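Local coordinates for probable sugar ABC transporter, sugar-binding protein (Streptococcus pneumoniae, PDB 2W7Y) that probably delivers sugars to an ABC transporter as its solute-binding protein, and binds the blood group A-trisaccharide, at residues A[130-142]-A[346-358]. Numbering follows the deposited sequence.
Sequences NKLEKNVGLNYKQ and GANPSNENVNVKE
V136 O, on which S350 CB rests at 3.6 Å from across the contact, is gripped from its own segment by N139: it accepts from N139 N and from N139 ND2, the latter 2.9 Å away. The hydroxyl of S350 donates to the backbone O of N135 in the short helix 133-136, OG lying 3.0 Å from N135 O and in the plane of that carbonyl. Its chi1 of 68° places OG between the backbone N and the carbonyl carbon and turns it to the helix end. One residue before N135, K134 O receives the backbone N of E352 at 3.0 Å in an almost straight bond (176°), so carbonyls at the helix end tie down the loop 350-353. G137, with positive phi, ends the helix and sets its CA 3.3 Å from S350 O, a CA-H...O contact. The carboxylate of E352 reaches over G137, and a water links its OE2 to L138 N, weakly on the L138 side. At the outer edge, K134 crosses N353 at about a right angle; K134 NZ donates to N353 OD1 at 3.1 Å from above the amide plane. The amides of N135 and N351 run side by side, their planes 40° apart and their two donor nitrogens close but unbonded to each other: N135 ND2 serves T333 O and N351 ND2 serves D335. N351 OD1 instead accepts N353 N, 3.0 Å away, in an Asx turn. The loop leads on from A347 of the glycan pocket, passing between helix 133-136 and helix 335-343, whose Q338 packs on S350 and N351, while V136 leans on helix 124-129 and L138 on strand 302-306.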
loop_
_atom_site.group_PDB
_atom_site.type_symbol
_atom_site.label_atom_id
_atom_site.label_comp_id
_atom_site.label_asym_id
_atom_site.label_seq_id
_atom_site.Cartn_x
_atom_site.Cartn_y
_atom_site.Cartn_z
ATOM N N ASN A 130 9.228 4.478 25.561
ATOM C CA ASN A 130 8.191 3.525 25.995
ATOM C C ASN A 130 8.394 2.095 25.474
ATOM O O ASN A 130 7.488 1.261 25.577
ATOM C CB ASN A 130 6.800 4.019 25.583
ATOM C CG ASN A 130 6.348 5.214 26.387
ATOM O OD1 ASN A 130 5.610 5.073 27.362
ATOM N ND2 ASN A 130 6.803 6.402 25.997
ATOM N N LYS A 131 9.578 1.825 24.919
ATOM C CA LYS A 131 9.992 0.480 24.470
ATOM C C LYS A 131 9.022 -0.141 23.459
ATOM O O LYS A 131 8.511 -1.247 23.670
ATOM C CB LYS A 131 10.198 -0.476 25.663
ATOM C CG LYS A 131 10.907 0.116 26.879
ATOM C CD LYS A 131 10.804 -0.812 28.101
ATOM C CE LYS A 131 9.370 -0.929 28.645
ATOM N NZ LYS A 131 8.825 0.363 29.169
ATOM N N LEU A 132 8.774 0.574 22.364
ATOM C CA LEU A 132 7.809 0.137 21.354
ATOM C C LEU A 132 8.434 -0.063 19.970
ATOM O O LEU A 132 7.748 0.063 18.955
ATOM C CB LEU A 132 6.632 1.120 21.269
ATOM C CG LEU A 132 5.881 1.526 22.542
ATOM C CD1 LEU A 132 5.016 2.738 22.267
ATOM C CD2 LEU A 132 5.046 0.381 23.106
ATOM N N GLU A 133 9.732 -0.369 19.938
ATOM C CA GLU A 133 10.442 -0.688 18.694
ATOM C C GLU A 133 9.782 -1.868 17.980
ATOM O O GLU A 133 9.517 -1.809 16.777
ATOM C CB GLU A 133 11.916 -1.014 18.968
ATOM C CG GLU A 133 12.813 0.194 19.234
ATOM C CD GLU A 133 12.847 0.642 20.698
ATOM O OE1 GLU A 133 12.130 0.059 21.544
ATOM O OE2 GLU A 133 13.610 1.587 21.004
ATOM N N LYS A 134 9.526 -2.933 18.741
ATOM C CA LYS A 134 8.904 -4.157 18.231
ATOM C C LYS A 134 7.448 -3.959 17.827
ATOM O O LYS A 134 6.969 -4.591 16.881
ATOM C CB LYS A 134 8.985 -5.271 19.277
ATOM C CG LYS A 134 10.152 -6.211 19.100
ATOM C CD LYS A 134 9.828 -7.554 19.730
ATOM C CE LYS A 134 10.321 -8.704 18.871
ATOM N NZ LYS A 134 9.602 -9.977 19.157
ATOM N N ASN A 135 6.752 -3.091 18.558
ATOM C CA ASN A 135 5.339 -2.815 18.321
ATOM C C ASN A 135 5.074 -2.082 17.008
ATOM O O ASN A 135 4.052 -2.316 16.363
ATOM C CB ASN A 135 4.743 -2.026 19.490
ATOM C CG ASN A 135 4.767 -2.797 20.794
ATOM O OD1 ASN A 135 5.811 -2.926 21.429
ATOM N ND2 ASN A 135 3.608 -3.306 21.206
ATOM N N VAL A 136 5.989 -1.193 16.624
ATOM C CA VAL A 136 5.854 -0.435 15.374
ATOM C C VAL A 136 6.508 -1.163 14.193
ATOM O O VAL A 136 6.222 -0.852 13.032
ATOM C CB VAL A 136 6.395 1.019 15.498
ATOM C CG1 VAL A 136 5.646 1.774 16.594
ATOM C CG2 VAL A 136 7.906 1.040 15.749
ATOM N N GLY A 137 7.383 -2.121 14.511
ATOM C CA GLY A 137 8.019 -2.996 13.531
ATOM C C GLY A 137 8.778 -2.290 12.428
ATOM O O GLY A 137 9.702 -1.519 12.694
ATOM N N LEU A 138 8.368 -2.556 11.188
ATOM C CA LEU A 138 9.008 -2.012 9.989
ATOM C C LEU A 138 8.976 -0.477 9.909
ATOM O O LEU A 138 9.856 0.125 9.293
ATOM C CB LEU A 138 8.393 -2.642 8.727
ATOM C CG LEU A 138 9.041 -2.402 7.357
ATOM C CD1 LEU A 138 10.485 -2.896 7.318
ATOM C CD2 LEU A 138 8.227 -3.066 6.261
ATOM N N ASN A 139 7.969 0.143 10.533
ATOM C CA ASN A 139 7.876 1.608 10.628
ATOM C C ASN A 139 9.130 2.242 11.226
ATOM O O ASN A 139 9.542 3.323 10.805
ATOM C CB ASN A 139 6.663 2.040 11.467
ATOM C CG ASN A 139 5.344 1.763 10.783
ATOM O OD1 ASN A 139 4.928 2.492 9.880
ATOM N ND2 ASN A 139 4.664 0.710 11.225
ATOM N N TYR A 140 9.724 1.556 12.204
ATOM C CA TYR A 140 10.840 2.088 12.980
ATOM C C TYR A 140 12.042 2.481 12.126
ATOM O O TYR A 140 12.576 3.577 12.280
ATOM C CB TYR A 140 11.260 1.108 14.085
ATOM C CG TYR A 140 12.169 1.731 15.126
ATOM C CD1 TYR A 140 11.644 2.503 16.165
ATOM C CD2 TYR A 140 13.551 1.567 15.061
ATOM C CE1 TYR A 140 12.470 3.087 17.117
ATOM C CE2 TYR A 140 14.387 2.146 16.013
ATOM C CZ TYR A 140 13.837 2.903 17.036
ATOM O OH TYR A 140 14.657 3.476 17.980
ATOM N N LYS A 141 12.462 1.591 11.233
ATOM C CA LYS A 141 13.599 1.858 10.352
ATOM C C LYS A 141 13.184 2.602 9.082
ATOM O O LYS A 141 13.856 3.549 8.661
ATOM C CB LYS A 141 14.312 0.562 9.997
ATOM N N GLN A 142 12.069 2.178 8.491
ATOM C CA GLN A 142 11.656 2.649 7.168
ATOM C C GLN A 142 10.961 4.017 7.154
ATOM O O GLN A 142 11.115 4.780 6.199
ATOM C CB GLN A 142 10.774 1.604 6.497
ATOM C CG GLN A 142 11.046 1.451 5.023
ATOM C CD GLN A 142 9.872 0.864 4.284
ATOM O OE1 GLN A 142 10.005 -0.141 3.576
ATOM N NE2 GLN A 142 8.706 1.486 4.444
ATOM N N GLY A 346 -8.163 -8.628 8.091
ATOM C CA GLY A 346 -7.283 -9.596 7.438
ATOM C C GLY A 346 -6.025 -8.931 6.925
ATOM O O GLY A 346 -5.757 -8.968 5.734
ATOM N N ALA A 347 -5.259 -8.318 7.827
ATOM C CA ALA A 347 -4.066 -7.561 7.446
ATOM C C ALA A 347 -2.804 -8.003 8.186
ATOM O O ALA A 347 -2.876 -8.746 9.166
ATOM C CB ALA A 347 -4.310 -6.077 7.641
ATOM N N ASN A 348 -1.650 -7.555 7.689
ATOM C CA ASN A 348 -0.355 -7.835 8.303
ATOM C C ASN A 348 -0.047 -6.820 9.415
ATOM O O ASN A 348 0.123 -5.629 9.144
ATOM C CB ASN A 348 0.758 -7.844 7.245
ATOM C CG ASN A 348 2.099 -8.340 7.793
ATOM O OD1 ASN A 348 2.154 -9.138 8.729
ATOM N ND2 ASN A 348 3.184 -7.878 7.189
ATOM N N PRO A 349 0.025 -7.297 10.673
ATOM C CA PRO A 349 0.271 -6.426 11.820
ATOM C C PRO A 349 1.686 -5.846 11.818
ATOM O O PRO A 349 2.627 -6.504 11.364
ATOM C CB PRO A 349 0.085 -7.368 13.014
ATOM C CG PRO A 349 0.390 -8.717 12.485
ATOM C CD PRO A 349 -0.111 -8.710 11.075
ATOM N N SER A 350 1.826 -4.619 12.315
ATOM C CA SER A 350 3.137 -3.987 12.451
ATOM C C SER A 350 3.892 -4.569 13.641
ATOM O O SER A 350 5.125 -4.589 13.660
ATOM C CB SER A 350 3.004 -2.467 12.598
ATOM O OG SER A 350 2.395 -2.107 13.826
ATOM N N ASN A 351 3.136 -5.046 14.628
ATOM C CA ASN A 351 3.697 -5.589 15.859
ATOM C C ASN A 351 4.332 -6.954 15.629
ATOM O O ASN A 351 3.645 -7.928 15.314
ATOM C CB ASN A 351 2.619 -5.667 16.939
ATOM C CG ASN A 351 3.181 -5.919 18.325
ATOM O OD1 ASN A 351 4.337 -6.310 18.485
ATOM N ND2 ASN A 351 2.356 -5.695 19.338
ATOM N N GLU A 352 5.649 -7.008 15.807
ATOM C CA GLU A 352 6.432 -8.214 15.541
ATOM C C GLU A 352 6.305 -9.270 16.639
ATOM O O GLU A 352 6.837 -10.376 16.505
ATOM C CB GLU A 352 7.896 -7.849 15.288
ATOM C CG GLU A 352 8.089 -7.071 13.986
ATOM C CD GLU A 352 9.500 -6.552 13.789
ATOM O OE1 GLU A 352 10.319 -6.625 14.731
ATOM O OE2 GLU A 352 9.787 -6.064 12.678
ATOM N N ASN A 353 5.595 -8.922 17.715
ATOM C CA ASN A 353 5.269 -9.862 18.788
ATOM C C ASN A 353 4.110 -10.784 18.415
ATOM O O ASN A 353 3.903 -11.812 19.052
ATOM C CB ASN A 353 4.928 -9.118 20.084
ATOM C CG ASN A 353 6.138 -8.460 20.725
ATOM O OD1 ASN A 353 7.200 -9.070 20.852
ATOM N ND2 ASN A 353 5.972 -7.215 21.157
ATOM N N VAL A 354 3.349 -10.401 17.392
ATOM C CA VAL A 354 2.239 -11.213 16.899
ATOM C C VAL A 354 2.777 -12.287 15.961
ATOM O O VAL A 354 3.352 -11.981 14.914
ATOM C CB VAL A 354 1.166 -10.359 16.180
ATOM C CG1 VAL A 354 0.039 -11.241 15.657
ATOM C CG2 VAL A 354 0.613 -9.305 17.114
ATOM N N ASN A 355 2.597 -13.545 16.356
ATOM C CA ASN A 355 3.084 -14.680 15.581
ATOM C C ASN A 355 2.128 -15.032 14.440
ATOM O O ASN A 355 1.231 -15.861 14.596
ATOM C CB ASN A 355 3.335 -15.889 16.491
ATOM C CG ASN A 355 4.370 -16.850 15.921
ATOM O OD1 ASN A 355 4.717 -16.793 14.740
ATOM N ND2 ASN A 355 4.872 -17.741 16.771
ATOM N N VAL A 356 2.345 -14.394 13.295
ATOM C CA VAL A 356 1.500 -14.552 12.106
ATOM C C VAL A 356 1.431 -15.998 11.595
ATOM O O VAL A 356 0.359 -16.467 11.206
ATOM C CB VAL A 356 1.946 -13.578 10.968
ATOM C CG1 VAL A 356 1.474 -14.053 9.599
ATOM C CG2 VAL A 356 1.457 -12.162 11.256
ATOM N N LYS A 357 2.573 -16.688 11.594
ATOM C CA LYS A 357 2.647 -18.073 11.120
ATOM C C LYS A 357 1.905 -19.026 12.037
ATOM O O LYS A 357 1.098 -19.833 11.573
ATOM C CB LYS A 357 4.098 -18.534 10.966
ATOM C CG LYS A 357 4.656 -18.379 9.560
ATOM C CD LYS A 357 5.756 -19.387 9.280
ATOM C CE LYS A 357 5.186 -20.775 9.000
ATOM N NZ LYS A 357 6.240 -21.772 8.696
ATOM N N GLU A 358 2.192 -18.931 13.337
ATOM C CA GLU A 358 1.543 -19.753 14.356
ATOM C C GLU A 358 0.038 -19.490 14.416
ATOM O O GLU A 358 -0.751 -20.419 14.606
ATOM C CB GLU A 358 2.197 -19.516 15.721
ATOM C CG GLU A 358 1.556 -20.255 16.888
ATOM C CD GLU A 358 2.522 -20.461 18.042
ATOM O OE1 GLU A 358 2.547 -19.612 18.963
ATOM O OE2 GLU A 358 3.264 -21.469 18.023
HETATM O O HOH W 1 7.478 -5.320 11.051
#